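Tapirin (PDB 6N2B) binds cellulose, probably through its C-terminal beta-helical domain, which also carries calcium, and so is likely to help the extremely thermophilic bacterium adhere to plant biomass. Local coordinates at residues A[239-250]-A[261-272]; A[456-464]-A[488-496]. All blocks are in the same frame, centred on the assembly; numbering follows the deposited sequence.

Contact 1 of 2, residues A[239-250]-A[261-272]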
ATOM      1  N   GLU A 239       0.312   7.149 -11.128  1.00 23.87           N
ATOM      2  CA  GLU A 239       1.038   5.995 -11.660  1.00 26.64           C
ATOM      3  C   GLU A 239       1.641   5.145 -10.549  1.00 28.53           C
ATOM      4  O   GLU A 239       2.777   4.672 -10.649  1.00 27.94           O
ATOM      5  CB  GLU A 239       2.134   6.425 -12.641  1.00 27.36           C
ATOM      6  CG  GLU A 239       1.640   7.045 -13.927  1.00 29.54           C
ATOM      7  CD  GLU A 239       0.850   6.090 -14.794  1.00 32.06           C
ATOM      8  OE1 GLU A 239       1.076   4.857 -14.709  1.00 30.36           O
ATOM      9  OE2 GLU A 239       0.004   6.588 -15.573  1.00 34.60           O
ATOM     10  N   PHE A 240       0.890   4.963  -9.470  1.00 23.50           N
ATOM     11  CA  PHE A 240       1.345   4.115  -8.379  1.00 22.89           C
ATOM     12  C   PHE A 240       0.829   2.696  -8.591  1.00 20.71           C
ATOM     13  O   PHE A 240      -0.365   2.497  -8.813  1.00 24.15           O
ATOM     14  CB  PHE A 240       0.877   4.661  -7.033  1.00 21.48           C
ATOM     15  CG  PHE A 240       1.220   3.767  -5.885  1.00 21.02           C
ATOM     16  CD1 PHE A 240       2.473   3.828  -5.299  1.00 26.46           C
ATOM     17  CD2 PHE A 240       0.307   2.848  -5.410  1.00 18.00           C
ATOM     18  CE1 PHE A 240       2.801   2.993  -4.242  1.00 27.80           C
ATOM     19  CE2 PHE A 240       0.625   2.016  -4.364  1.00 18.79           C
ATOM     20  CZ  PHE A 240       1.872   2.084  -3.777  1.00 19.19           C
ATOM     21  N   LYS A 241       1.726   1.713  -8.532  1.00 24.53           N
ATOM     22  CA  LYS A 241       1.356   0.324  -8.785  1.00 19.94           C
ATOM     23  C   LYS A 241       1.929  -0.593  -7.713  1.00 23.57           C
ATOM     24  O   LYS A 241       3.118  -0.522  -7.384  1.00 21.80           O
ATOM     25  CB  LYS A 241       1.818  -0.135 -10.163  1.00 13.32           C
ATOM     26  CG  LYS A 241       0.966   0.412 -11.270  1.00 21.20           C
ATOM     27  CD  LYS A 241       1.694   0.349 -12.597  1.00 36.84           C
ATOM     28  CE  LYS A 241       0.739   0.219 -13.759  1.00 36.78           C
ATOM     29  NZ  LYS A 241      -0.202   1.372 -13.814  1.00 54.50           N
ATOM     30  N   ALA A 242       1.079  -1.454  -7.182  1.00 18.26           N
ATOM     31  CA  ALA A 242       1.480  -2.529  -6.288  1.00 17.37           C
ATOM     32  C   ALA A 242       1.128  -3.848  -6.973  1.00 20.03           C
ATOM     33  O   ALA A 242      -0.053  -4.184  -7.117  1.00 19.76           O
ATOM     34  CB  ALA A 242       0.778  -2.383  -4.942  1.00 14.90           C
ATOM     35  N   ILE A 243       2.131  -4.588  -7.423  1.00 14.55           N
ATOM     36  CA  ILE A 243       1.903  -5.838  -8.143  1.00 18.51           C
ATOM     37  C   ILE A 243       2.326  -6.999  -7.256  1.00 16.19           C
ATOM     38  O   ILE A 243       3.509  -7.135  -6.923  1.00 24.74           O
ATOM     39  CB  ILE A 243       2.660  -5.880  -9.476  1.00 17.60           C
ATOM     40  CG1 ILE A 243       2.305  -4.673 -10.335  1.00 24.18           C
ATOM     41  CG2 ILE A 243       2.346  -7.159 -10.217  1.00 15.92           C
ATOM     42  CD1 ILE A 243       3.186  -4.557 -11.566  1.00 25.32           C
ATOM     43  N   GLY A 244       1.373  -7.850  -6.893  1.00 14.42           N
ATOM     44  CA  GLY A 244       1.681  -8.955  -6.000  1.00 16.71           C
ATOM     45  C   GLY A 244       2.048  -8.577  -4.574  1.00 19.21           C
ATOM     46  O   GLY A 244       2.767  -9.334  -3.918  1.00 19.09           O
ATOM     47  N   VAL A 245       1.568  -7.431  -4.072  1.00 13.17           N
ATOM     48  CA  VAL A 245       1.810  -7.049  -2.686  1.00 14.95           C
ATOM     49  C   VAL A 245       0.967  -7.918  -1.759  1.00 19.52           C
ATOM     50  O   VAL A 245      -0.237  -8.118  -1.976  1.00 21.46           O
ATOM     51  CB  VAL A 245       1.500  -5.556  -2.479  1.00 17.48           C
ATOM     52  CG1 VAL A 245       1.304  -5.242  -0.995  1.00 12.03           C
ATOM     53  CG2 VAL A 245       2.621  -4.702  -3.038  1.00 19.44           C
ATOM     54  N   ASN A 246       1.590  -8.430  -0.704  1.00 18.18           N
ATOM     55  CA  ASN A 246       0.870  -9.283   0.235  1.00 24.67           C
ATOM     56  C   ASN A 246      -0.017  -8.470   1.176  1.00 22.58           C
ATOM     57  O   ASN A 246      -1.227  -8.701   1.268  1.00 24.46           O
ATOM     58  CB  ASN A 246       1.865 -10.134   1.024  1.00 27.19           C
ATOM     59  CG  ASN A 246       2.459 -11.253   0.183  1.00 26.97           C
ATOM     60  OD1 ASN A 246       1.779 -11.838  -0.660  1.00 27.32           O
ATOM     61  ND2 ASN A 246       3.731 -11.553   0.409  1.00 30.08           N
ATOM     62  N   ASN A 247       0.558  -7.523   1.894  1.00 16.21           N
ATOM     63  CA  ASN A 247      -0.240  -6.679   2.772  1.00 24.13           C
ATOM     64  C   ASN A 247       0.086  -5.207   2.535  1.00 25.55           C
ATOM     65  O   ASN A 247       1.206  -4.856   2.146  1.00 25.55           O
ATOM     66  CB  ASN A 247      -0.025  -7.049   4.264  1.00 20.49           C
ATOM     67  CG  ASN A 247      -0.082  -8.567   4.515  1.00 26.99           C
ATOM     68  OD1 ASN A 247      -1.151  -9.179   4.443  1.00 32.42           O
ATOM     69  ND2 ASN A 247       1.062  -9.167   4.827  1.00 20.46           N
ATOM     70  N   LEU A 248      -0.913  -4.351   2.751  1.00 18.87           N
ATOM     71  CA  LEU A 248      -0.723  -2.904   2.822  1.00 15.61           C
ATOM     72  C   LEU A 248      -1.391  -2.468   4.114  1.00 19.40           C
ATOM     73  O   LEU A 248      -2.617  -2.375   4.162  1.00 25.55           O
ATOM     74  CB  LEU A 248      -1.329  -2.189   1.625  1.00 14.49           C
ATOM     75  CG  LEU A 248      -1.041  -0.691   1.433  1.00 17.38           C
ATOM     76  CD1 LEU A 248      -1.430  -0.283   0.047  1.00 17.31           C
ATOM     77  CD2 LEU A 248      -1.766   0.215   2.421  1.00 19.57           C
ATOM     78  N   ILE A 249      -0.607  -2.192   5.147  1.00 17.89           N
ATOM     79  CA  ILE A 249      -1.138  -1.767   6.442  1.00 23.00           C
ATOM     80  C   ILE A 249      -0.839  -0.288   6.649  1.00 16.94           C
ATOM     81  O   ILE A 249       0.324   0.129   6.634  1.00 18.07           O
ATOM     82  CB  ILE A 249      -0.553  -2.589   7.597  1.00 21.20           C
ATOM     83  CG1 ILE A 249      -0.987  -4.051   7.484  1.00 14.94           C
ATOM     84  CG2 ILE A 249      -0.944  -1.946   8.922  1.00 16.06           C
ATOM     85  CD1 ILE A 249      -0.256  -4.974   8.406  1.00 11.54           C
ATOM     86  N   CYS A 250      -1.876   0.505   6.867  1.00 16.02           N
ATOM     87  CA  CYS A 250      -1.690   1.916   7.173  1.00 19.52           C
ATOM     88  C   CYS A 250      -2.320   2.207   8.521  1.00 21.16           C
ATOM     89  O   CYS A 250      -3.536   2.062   8.685  1.00 22.17           O
ATOM     90  CB  CYS A 250      -2.303   2.823   6.114  1.00 18.98           C
ATOM     91  SG  CYS A 250      -2.221   4.553   6.661  1.00 17.96           S
ATOM     92  N   GLY A 261      -3.899   5.808 -13.665  1.00 27.91           N
ATOM     93  CA  GLY A 261      -2.910   4.785 -13.932  1.00 26.57           C
ATOM     94  C   GLY A 261      -2.456   4.014 -12.720  1.00 32.77           C
ATOM     95  O   GLY A 261      -1.433   3.322 -12.782  1.00 27.85           O
ATOM     96  N   ASN A 262      -3.182   4.116 -11.614  1.00 27.06           N
ATOM     97  CA  ASN A 262      -2.862   3.335 -10.436  1.00 23.20           C
ATOM     98  C   ASN A 262      -3.478   1.957 -10.526  1.00 22.58           C
ATOM     99  O   ASN A 262      -4.622   1.797 -10.960  1.00 23.66           O
ATOM    100  CB  ASN A 262      -3.359   4.042  -9.189  1.00 22.06           C
ATOM    101  CG  ASN A 262      -2.912   5.445  -9.146  1.00 25.13           C
ATOM    102  OD1 ASN A 262      -1.710   5.723  -9.081  1.00 26.18           O
ATOM    103  ND2 ASN A 262      -3.864   6.362  -9.224  1.00 29.20           N
ATOM    104  N   SER A 263      -2.716   0.964 -10.101  1.00 17.58           N
ATOM    105  CA  SER A 263      -3.158  -0.419 -10.148  1.00 17.32           C
ATOM    106  C   SER A 263      -2.618  -1.074  -8.882  1.00 21.25           C
ATOM    107  O   SER A 263      -1.398  -1.152  -8.701  1.00 19.86           O
ATOM    108  CB  SER A 263      -2.661  -1.082 -11.438  1.00 18.53           C
ATOM    109  OG  SER A 263      -2.613  -2.499 -11.364  1.00 38.07           O
ATOM    110  N   ILE A 264      -3.504  -1.496  -7.978  1.00 15.47           N
ATOM    111  CA  ILE A 264      -3.091  -2.053  -6.689  1.00 19.61           C
ATOM    112  C   ILE A 264      -3.613  -3.483  -6.548  1.00 20.14           C
ATOM    113  O   ILE A 264      -4.814  -3.733  -6.694  1.00 18.57           O
ATOM    114  CB  ILE A 264      -3.566  -1.171  -5.522  1.00 11.74           C
ATOM    115  CG1 ILE A 264      -2.780   0.132  -5.510  1.00 14.45           C
ATOM    116  CG2 ILE A 264      -3.348  -1.850  -4.216  1.00 12.18           C
ATOM    117  CD1 ILE A 264      -3.481   1.234  -4.737  1.00 14.87           C
ATOM    118  N   GLU A 265      -2.705  -4.420  -6.256  1.00 21.10           N
ATOM    119  CA  GLU A 265      -3.044  -5.819  -6.003  1.00 19.72           C
ATOM    120  C   GLU A 265      -2.650  -6.186  -4.586  1.00 18.03           C
ATOM    121  O   GLU A 265      -1.469  -6.152  -4.247  1.00 20.44           O
ATOM    122  CB  GLU A 265      -2.341  -6.755  -6.977  1.00 15.60           C
ATOM    123  CG  GLU A 265      -2.938  -6.746  -8.347  1.00 21.20           C
ATOM    124  CD  GLU A 265      -1.964  -7.255  -9.373  1.00 27.79           C
ATOM    125  OE1 GLU A 265      -1.161  -8.170  -9.047  1.00 19.11           O
ATOM    126  OE2 GLU A 265      -1.998  -6.733 -10.507  1.00 33.17           O
ATOM    127  N   ILE A 266      -3.626  -6.570  -3.776  1.00 17.00           N
ATOM    128  CA  ILE A 266      -3.383  -6.976  -2.405  1.00 21.28           C
ATOM    129  C   ILE A 266      -3.792  -8.431  -2.251  1.00 23.82           C
ATOM    130  O   ILE A 266      -4.969  -8.771  -2.414  1.00 30.62           O
ATOM    131  CB  ILE A 266      -4.139  -6.090  -1.411  1.00 27.15           C
ATOM    132  CG1 ILE A 266      -3.786  -4.617  -1.650  1.00 19.59           C
ATOM    133  CG2 ILE A 266      -3.757  -6.512   0.002  1.00 29.00           C
ATOM    134  CD1 ILE A 266      -2.380  -4.242  -1.159  1.00 13.68           C
ATOM    135  N   LYS A 267      -2.824  -9.290  -1.926  1.00 25.03           N
ATOM    136  CA  LYS A 267      -3.093 -10.722  -1.879  1.00 18.46           C
ATOM    137  C   LYS A 267      -3.734 -11.146  -0.579  1.00 22.82           C
ATOM    138  O   LYS A 267      -4.505 -12.106  -0.563  1.00 34.13           O
ATOM    139  CB  LYS A 267      -1.808 -11.501  -2.090  1.00 18.23           C
ATOM    140  CG  LYS A 267      -1.345 -11.426  -3.516  1.00 21.81           C
ATOM    141  CD  LYS A 267       0.100 -11.795  -3.624  1.00 24.30           C
ATOM    142  CE  LYS A 267       0.313 -13.278  -3.406  1.00 19.77           C
ATOM    143  NZ  LYS A 267       1.721 -13.517  -2.958  1.00 33.82           N
ATOM    144  N   GLU A 268      -3.435 -10.458   0.520  1.00 27.56           N
ATOM    145  CA  GLU A 268      -3.990 -10.825   1.810  1.00 29.56           C
ATOM    146  C   GLU A 268      -4.726  -9.621   2.355  1.00 27.65           C
ATOM    147  O   GLU A 268      -5.843  -9.322   1.907  1.00 29.06           O
ATOM    148  CB  GLU A 268      -2.894 -11.387   2.726  1.00 30.61           C
ATOM    149  CG  GLU A 268      -2.338 -12.763   2.275  1.00 33.76           C
ATOM    150  CD  GLU A 268      -3.435 -13.819   1.998  1.00 53.59           C
ATOM    151  OE1 GLU A 268      -4.529 -13.741   2.620  1.00 54.41           O
ATOM    152  OE2 GLU A 268      -3.198 -14.737   1.162  1.00 42.77           O
ATOM    153  N   ILE A 269      -4.155  -8.875   3.303  1.00 19.34           N
ATOM    154  CA  ILE A 269      -4.895  -7.865   4.055  1.00 21.61           C
ATOM    155  C   ILE A 269      -4.467  -6.464   3.638  1.00 19.74           C
ATOM    156  O   ILE A 269      -3.273  -6.142   3.625  1.00 17.11           O
ATOM    157  CB  ILE A 269      -4.717  -8.051   5.571  1.00 27.32           C
ATOM    158  CG1 ILE A 269      -5.463  -9.307   6.036  1.00 25.00           C
ATOM    159  CG2 ILE A 269      -5.191  -6.804   6.318  1.00 15.82           C
ATOM    160  CD1 ILE A 269      -4.709 -10.157   7.044  1.00 17.06           C
ATOM    161  N   MET A 270      -5.451  -5.628   3.317  1.00 17.64           N
ATOM    162  CA  MET A 270      -5.285  -4.181   3.252  1.00 25.29           C
ATOM    163  C   MET A 270      -5.997  -3.586   4.460  1.00 17.23           C
ATOM    164  O   MET A 270      -7.230  -3.548   4.507  1.00 18.71           O
ATOM    165  CB  MET A 270      -5.836  -3.616   1.948  1.00 24.76           C
ATOM    166  CG  MET A 270      -5.594  -2.136   1.751  1.00 15.16           C
ATOM    167  SD  MET A 270      -6.239  -1.644   0.139  1.00 26.36           S
ATOM    168  CE  MET A 270      -5.330  -0.130  -0.111  1.00 28.27           C
ATOM    169  N   TYR A 271      -5.222  -3.150   5.444  1.00 17.95           N
ATOM    170  CA  TYR A 271      -5.753  -2.553   6.661  1.00 23.71           C
ATOM    171  C   TYR A 271      -5.658  -1.037   6.542  1.00 19.21           C
ATOM    172  O   TYR A 271      -4.563  -0.487   6.381  1.00 18.40           O
ATOM    173  CB  TYR A 271      -4.998  -3.061   7.898  1.00 21.00           C
ATOM    174  CG  TYR A 271      -5.477  -2.485   9.223  1.00 19.12           C
ATOM    175  CD1 TYR A 271      -5.145  -1.184   9.599  1.00 22.64           C
ATOM    176  CD2 TYR A 271      -6.260  -3.239  10.098  1.00 23.06           C
ATOM    177  CE1 TYR A 271      -5.574  -0.642  10.805  1.00 24.89           C
ATOM    178  CE2 TYR A 271      -6.692  -2.710  11.317  1.00 26.90           C
ATOM    179  CZ  TYR A 271      -6.341  -1.405  11.660  1.00 27.91           C
ATOM    180  OH  TYR A 271      -6.749  -0.849  12.847  1.00 26.17           O
ATOM    181  N   ILE A 272      -6.793  -0.369   6.649  1.00 16.90           N
ATOM    182  CA  ILE A 272      -6.856   1.081   6.566  1.00 22.07           C
ATOM    183  C   ILE A 272      -7.399   1.588   7.894  1.00 27.17           C
ATOM    184  O   ILE A 272      -8.610   1.515   8.151  1.00 28.68           O
ATOM    185  CB  ILE A 272      -7.723   1.547   5.397  1.00 23.82           C
ATOM    186  CG1 ILE A 272      -7.213   0.915   4.096  1.00 24.31           C
ATOM    187  CG2 ILE A 272      -7.758   3.066   5.334  1.00 23.36           C
ATOM    188  CD1 ILE A 272      -5.777   1.262   3.742  1.00 17.22           C
TER
HETATM  189  O   HOH W   1       3.906 -12.189  -3.770  1.00 18.76           O

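Contact 2 of 2, residues A[456-464]-A[488-496]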
ATOM      1  N   GLY A 456      19.034  11.263   5.353  1.00 34.20           N
ATOM      2  CA  GLY A 456      18.616  10.999   3.990  1.00 37.25           C
ATOM      3  C   GLY A 456      19.695  10.297   3.171  1.00 27.03           C
ATOM      4  O   GLY A 456      20.816  10.059   3.618  1.00 36.41           O
ATOM      5  N   ILE A 457      19.318   9.950   1.944  1.00 24.50           N
ATOM      6  CA  ILE A 457      20.208   9.315   0.976  1.00 20.16           C
ATOM      7  C   ILE A 457      19.967   9.966  -0.379  1.00 22.00           C
ATOM      8  O   ILE A 457      18.825  10.312  -0.709  1.00 24.86           O
ATOM      9  CB  ILE A 457      19.961   7.792   0.897  1.00 18.45           C
ATOM     10  CG1 ILE A 457      19.989   7.170   2.298  1.00 19.29           C
ATOM     11  CG2 ILE A 457      20.970   7.116  -0.049  1.00 12.82           C
ATOM     12  CD1 ILE A 457      19.603   5.718   2.335  1.00 18.00           C
ATOM     13  N   ASN A 458      21.036  10.162  -1.153  1.00 15.36           N
ATOM     14  CA  ASN A 458      20.888  10.583  -2.540  1.00 15.77           C
ATOM     15  C   ASN A 458      21.807   9.754  -3.424  1.00 23.47           C
ATOM     16  O   ASN A 458      22.610   8.946  -2.945  1.00 23.19           O
ATOM     17  CB  ASN A 458      21.124  12.093  -2.727  1.00 21.52           C
ATOM     18  CG  ASN A 458      22.568  12.526  -2.496  1.00 26.26           C
ATOM     19  OD1 ASN A 458      23.519  11.933  -3.008  1.00 22.11           O
ATOM     20  ND2 ASN A 458      22.727  13.599  -1.726  1.00 24.50           N
ATOM     21  N   ASP A 459      21.675   9.953  -4.736  1.00 19.65           N
ATOM     22  CA  ASP A 459      22.332   9.042  -5.666  1.00 23.54           C
ATOM     23  C   ASP A 459      23.841   9.269  -5.722  1.00 22.80           C
ATOM     24  O   ASP A 459      24.609   8.312  -5.882  1.00 19.97           O
ATOM     25  CB  ASP A 459      21.702   9.144  -7.056  1.00 25.24           C
ATOM     26  CG  ASP A 459      21.471  10.568  -7.511  1.00 25.58           C
ATOM     27  OD1 ASP A 459      21.855  11.532  -6.818  1.00 40.07           O
ATOM     28  OD2 ASP A 459      20.854  10.713  -8.574  1.00 20.52           O
ATOM     29  N   SER A 460      24.288  10.517  -5.582  1.00 19.33           N
ATOM     30  CA  SER A 460      25.722  10.785  -5.498  1.00 26.46           C
ATOM     31  C   SER A 460      26.343  10.067  -4.295  1.00 25.54           C
ATOM     32  O   SER A 460      27.346   9.351  -4.423  1.00 20.85           O
ATOM     33  CB  SER A 460      25.951  12.304  -5.436  1.00 29.11           C
ATOM     34  OG  SER A 460      27.319  12.647  -5.268  1.00 45.06           O
ATOM     35  N   GLU A 461      25.736  10.222  -3.118  1.00 25.70           N
ATOM     36  CA  GLU A 461      26.235   9.544  -1.928  1.00 21.52           C
ATOM     37  C   GLU A 461      26.227   8.032  -2.093  1.00 20.68           C
ATOM     38  O   GLU A 461      27.179   7.350  -1.695  1.00 18.33           O
ATOM     39  CB  GLU A 461      25.396   9.954  -0.735  1.00 20.94           C
ATOM     40  CG  GLU A 461      25.535  11.414  -0.435  1.00 29.30           C
ATOM     41  CD  GLU A 461      24.513  11.872   0.559  1.00 35.90           C
ATOM     42  OE1 GLU A 461      23.478  11.164   0.687  1.00 26.18           O
ATOM     43  OE2 GLU A 461      24.750  12.924   1.203  1.00 38.58           O
ATOM     44  N   LEU A 462      25.165   7.501  -2.698  1.00 22.15           N
ATOM     45  CA  LEU A 462      25.012   6.061  -2.876  1.00 18.28           C
ATOM     46  C   LEU A 462      26.112   5.476  -3.761  1.00 17.94           C
ATOM     47  O   LEU A 462      26.666   4.414  -3.452  1.00 15.76           O
ATOM     48  CB  LEU A 462      23.636   5.788  -3.471  1.00 16.32           C
ATOM     49  CG  LEU A 462      22.983   4.428  -3.416  1.00 15.77           C
ATOM     50  CD1 LEU A 462      22.942   3.919  -1.990  1.00 13.58           C
ATOM     51  CD2 LEU A 462      21.586   4.574  -3.987  1.00 15.28           C
ATOM     52  N   ILE A 463      26.422   6.138  -4.876  1.00 19.06           N
ATOM     53  CA  ILE A 463      27.521   5.696  -5.734  1.00 20.58           C
ATOM     54  C   ILE A 463      28.842   5.708  -4.959  1.00 26.29           C
ATOM     55  O   ILE A 463      29.628   4.749  -5.019  1.00 24.29           O
ATOM     56  CB  ILE A 463      27.600   6.576  -6.998  1.00 22.04           C
ATOM     57  CG1 ILE A 463      26.351   6.407  -7.859  1.00 18.38           C
ATOM     58  CG2 ILE A 463      28.823   6.250  -7.808  1.00 16.98           C
ATOM     59  CD1 ILE A 463      26.123   7.575  -8.769  1.00 18.13           C
ATOM     60  N   THR A 464      29.103   6.788  -4.212  1.00 15.12           N
ATOM     61  CA  THR A 464      30.310   6.840  -3.395  1.00 19.42           C
ATOM     62  C   THR A 464      30.340   5.698  -2.381  1.00 19.29           C
ATOM     63  O   THR A 464      31.297   4.913  -2.341  1.00 20.59           O
ATOM     64  CB  THR A 464      30.416   8.193  -2.682  1.00 24.25           C
ATOM     65  OG1 THR A 464      30.485   9.251  -3.650  1.00 29.43           O
ATOM     66  CG2 THR A 464      31.662   8.246  -1.813  1.00 17.42           C
ATOM     67  N   THR A 488      16.442  10.954  -2.337  1.00 16.79           N
ATOM     68  CA  THR A 488      16.373  11.824  -3.505  1.00 18.86           C
ATOM     69  C   THR A 488      17.336  11.330  -4.567  1.00 21.35           C
ATOM     70  O   THR A 488      18.542  11.269  -4.330  1.00 25.79           O
ATOM     71  CB  THR A 488      16.704  13.275  -3.163  1.00 22.59           C
ATOM     72  OG1 THR A 488      15.734  13.790  -2.242  1.00 37.06           O
ATOM     73  CG2 THR A 488      16.660  14.097  -4.424  1.00 27.16           C
ATOM     74  N   PHE A 489      16.813  11.015  -5.743  1.00 16.91           N
ATOM     75  CA  PHE A 489      17.628  10.628  -6.876  1.00 19.94           C
ATOM     76  C   PHE A 489      17.552  11.779  -7.877  1.00 25.36           C
ATOM     77  O   PHE A 489      16.623  11.867  -8.681  1.00 24.56           O
ATOM     78  CB  PHE A 489      17.142   9.314  -7.436  1.00 21.72           C
ATOM     79  CG  PHE A 489      17.273   8.161  -6.471  1.00 24.04           C
ATOM     80  CD1 PHE A 489      18.421   8.008  -5.701  1.00 24.97           C
ATOM     81  CD2 PHE A 489      16.247   7.236  -6.319  1.00 25.43           C
ATOM     82  CE1 PHE A 489      18.544   6.947  -4.806  1.00 23.76           C
ATOM     83  CE2 PHE A 489      16.365   6.169  -5.439  1.00 24.59           C
ATOM     84  CZ  PHE A 489      17.510   6.023  -4.684  1.00 26.84           C
ATOM     85  N   SER A 490      18.539  12.678  -7.799  1.00 26.79           N
ATOM     86  CA  SER A 490      18.569  13.899  -8.604  1.00 28.85           C
ATOM     87  C   SER A 490      19.001  13.659 -10.037  1.00 28.10           C
ATOM     88  O   SER A 490      18.721  14.494 -10.909  1.00 25.59           O
ATOM     89  CB  SER A 490      19.524  14.927  -7.984  1.00 27.41           C
ATOM     90  OG  SER A 490      18.814  15.816  -7.139  1.00 44.80           O
ATOM     91  N   ASN A 491      19.678  12.559 -10.279  1.00 21.93           N
ATOM     92  CA  ASN A 491      20.287  12.213 -11.542  1.00 20.05           C
ATOM     93  C   ASN A 491      20.280  10.693 -11.672  1.00 23.06           C
ATOM     94  O   ASN A 491      21.341  10.069 -11.806  1.00 19.03           O
ATOM     95  CB  ASN A 491      21.703  12.783 -11.597  1.00 19.70           C
ATOM     96  CG  ASN A 491      22.090  13.210 -12.986  1.00 27.21           C
ATOM     97  OD1 ASN A 491      21.273  13.160 -13.908  1.00 36.86           O
ATOM     98  ND2 ASN A 491      23.343  13.628 -13.155  1.00 29.49           N
ATOM     99  N   PRO A 492      19.106  10.062 -11.637  1.00 27.84           N
ATOM    100  CA  PRO A 492      19.070   8.590 -11.537  1.00 23.21           C
ATOM    101  C   PRO A 492      19.848   7.842 -12.619  1.00 24.06           C
ATOM    102  O   PRO A 492      20.278   6.711 -12.359  1.00 26.87           O
ATOM    103  CB  PRO A 492      17.568   8.270 -11.609  1.00 23.06           C
ATOM    104  CG  PRO A 492      16.919   9.504 -12.149  1.00 22.74           C
ATOM    105  CD  PRO A 492      17.754  10.647 -11.682  1.00 23.26           C
ATOM    106  N   THR A 493      20.055   8.407 -13.816  1.00 23.85           N
ATOM    107  CA  THR A 493      20.767   7.652 -14.855  1.00 23.77           C
ATOM    108  C   THR A 493      22.235   7.392 -14.486  1.00 21.46           C
ATOM    109  O   THR A 493      22.872   6.501 -15.066  1.00 21.12           O
ATOM    110  CB  THR A 493      20.634   8.362 -16.220  1.00 24.25           C
ATOM    111  OG1 THR A 493      21.275   9.641 -16.208  1.00 22.54           O
ATOM    112  CG2 THR A 493      19.178   8.571 -16.556  1.00 23.53           C
ATOM    113  N   SER A 494      22.754   8.115 -13.493  1.00 22.71           N
ATOM    114  CA  SER A 494      24.061   7.850 -12.906  1.00 17.52           C
ATOM    115  C   SER A 494      24.128   6.558 -12.090  1.00 20.27           C
ATOM    116  O   SER A 494      25.233   6.096 -11.793  1.00 24.58           O
ATOM    117  CB  SER A 494      24.432   9.001 -11.997  1.00 18.05           C
ATOM    118  OG  SER A 494      23.581   8.972 -10.863  1.00 24.10           O
ATOM    119  N   LEU A 495      22.993   5.995 -11.661  1.00 23.76           N
ATOM    120  CA  LEU A 495      23.023   4.745 -10.894  1.00 19.27           C
ATOM    121  C   LEU A 495      22.990   3.548 -11.843  1.00 24.85           C
ATOM    122  O   LEU A 495      22.277   3.575 -12.853  1.00 22.50           O
ATOM    123  CB  LEU A 495      21.837   4.658  -9.940  1.00 16.86           C
ATOM    124  CG  LEU A 495      21.663   5.808  -8.950  1.00 17.86           C
ATOM    125  CD1 LEU A 495      20.332   5.703  -8.253  1.00 17.26           C
ATOM    126  CD2 LEU A 495      22.770   5.792  -7.926  1.00 19.83           C
ATOM    127  N   PRO A 496      23.755   2.485 -11.575  1.00 19.76           N
ATOM    128  CA  PRO A 496      23.704   1.314 -12.458  1.00 20.69           C
ATOM    129  C   PRO A 496      22.400   0.555 -12.347  1.00 18.56           C
ATOM    130  O   PRO A 496      22.167  -0.375 -13.131  1.00 18.45           O
ATOM    131  CB  PRO A 496      24.895   0.461 -11.989  1.00 16.05           C
ATOM    132  CG  PRO A 496      25.685   1.324 -11.123  1.00 17.07           C
ATOM    133  CD  PRO A 496      24.741   2.299 -10.505  1.00 18.50           C
TER

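Contact 1 of 2, residues A[239-250]-A[261-272]
K267 lies alongside N246, both side chains pointing the same way where two successive coils of the chain turn a corner. Followed outward, K267 CB and CG pass V245 O, CD comes 3.6 Å from G244 O, and CE skirts N246 OD1. NZ then donates to N246 OD1 at 2.8 Å, in the carbonyl plane, and to a water that in turn donates to G244 O. The bend at chi3 (72°) folds the chain back over the neighbouring corner, so a long flexible lysine suits this exposed edge. Two more asparagine oxygens accept backbone N-H groups. N262 OD1 takes F240 N in its plane at 2.7 Å, while its ND2 binds N287 on the next coil. N247 OD1 receives I269 N on a lone pair, nearly straight at 167°.

Before and after the corner the strands run parallel, and a beta bulge at it, between A242 and V245, shifts their register by one. Inside, apolar side chains pack together: I266 CD1 reaches both L248 CB at 3.6 Å and V245 CG1, and L248 CD1 lies beside M270 CE at 3.9 Å. Branched and unbranched aliphatic chains thus fill the interior. F240 meets I264 CG1 at its ring edge. Parallel strands stacked coil on coil, apolar side chains inside and asparagines at the turns fit a parallel beta-helix.

Contact 2 of 2, residues A[456-464]-A[488-496]
D459 turns its carboxylate toward the loop after strand 487-489 and its CB toward F489 and L495. With CG between the backbone N and the carbonyl carbon (chi1 45°), OD2 accepts N491 N at 2.8 Å through its syn lone pair. A short, charged acceptor suits this spot, where the chain swings out of the strand. The F489 ring has D459 N in its plane at one edge and L495 CD1 3.9 Å above one face, offset toward the rim. L462 comes to the same ring obliquely, CD2 lying 3.9 Å from CE1.

N458 pairs with T488 as parallel strands, T488 N donating to I457 O, and the chain then passes directly into a helix. There N458 is the N-cap of a capping box: its OD1 accepts E461 N at 2.8 Å, almost straight, and E461 OE1 takes N458 N from above the carboxylate plane. Asparagine can thus end the strand and start the helix.

One turn on from D459, I463 crosses L495 at an angle, CG1 against CD2 at 3.6 Å, while its CD1 reaches S494. S494 OG donates to N491 O, which accepts S494 N from the opposite face of its plane.

In the fold
Contact 1 closes along the chain before contact 2 opens, and the two do not touch: their centres lie 27 Å apart and their nearest atoms about 14 Å. The centre of contact 1 is about 4 Å, and that of contact 2 about 25 Å, from the centre of the chain; contact 1 lies within the stacked coils and away from the calcium. The side chain of L462 in contact 2 comes about 10 Å from the calcium ion, and helix 459-470, which contact 2 starts, also carries the calcium ligand E465. I457 packs on L436, another calcium-site residue. Contact 1 therefore belongs to the body of the beta-helix, contact 2 to the calcium-bearing region.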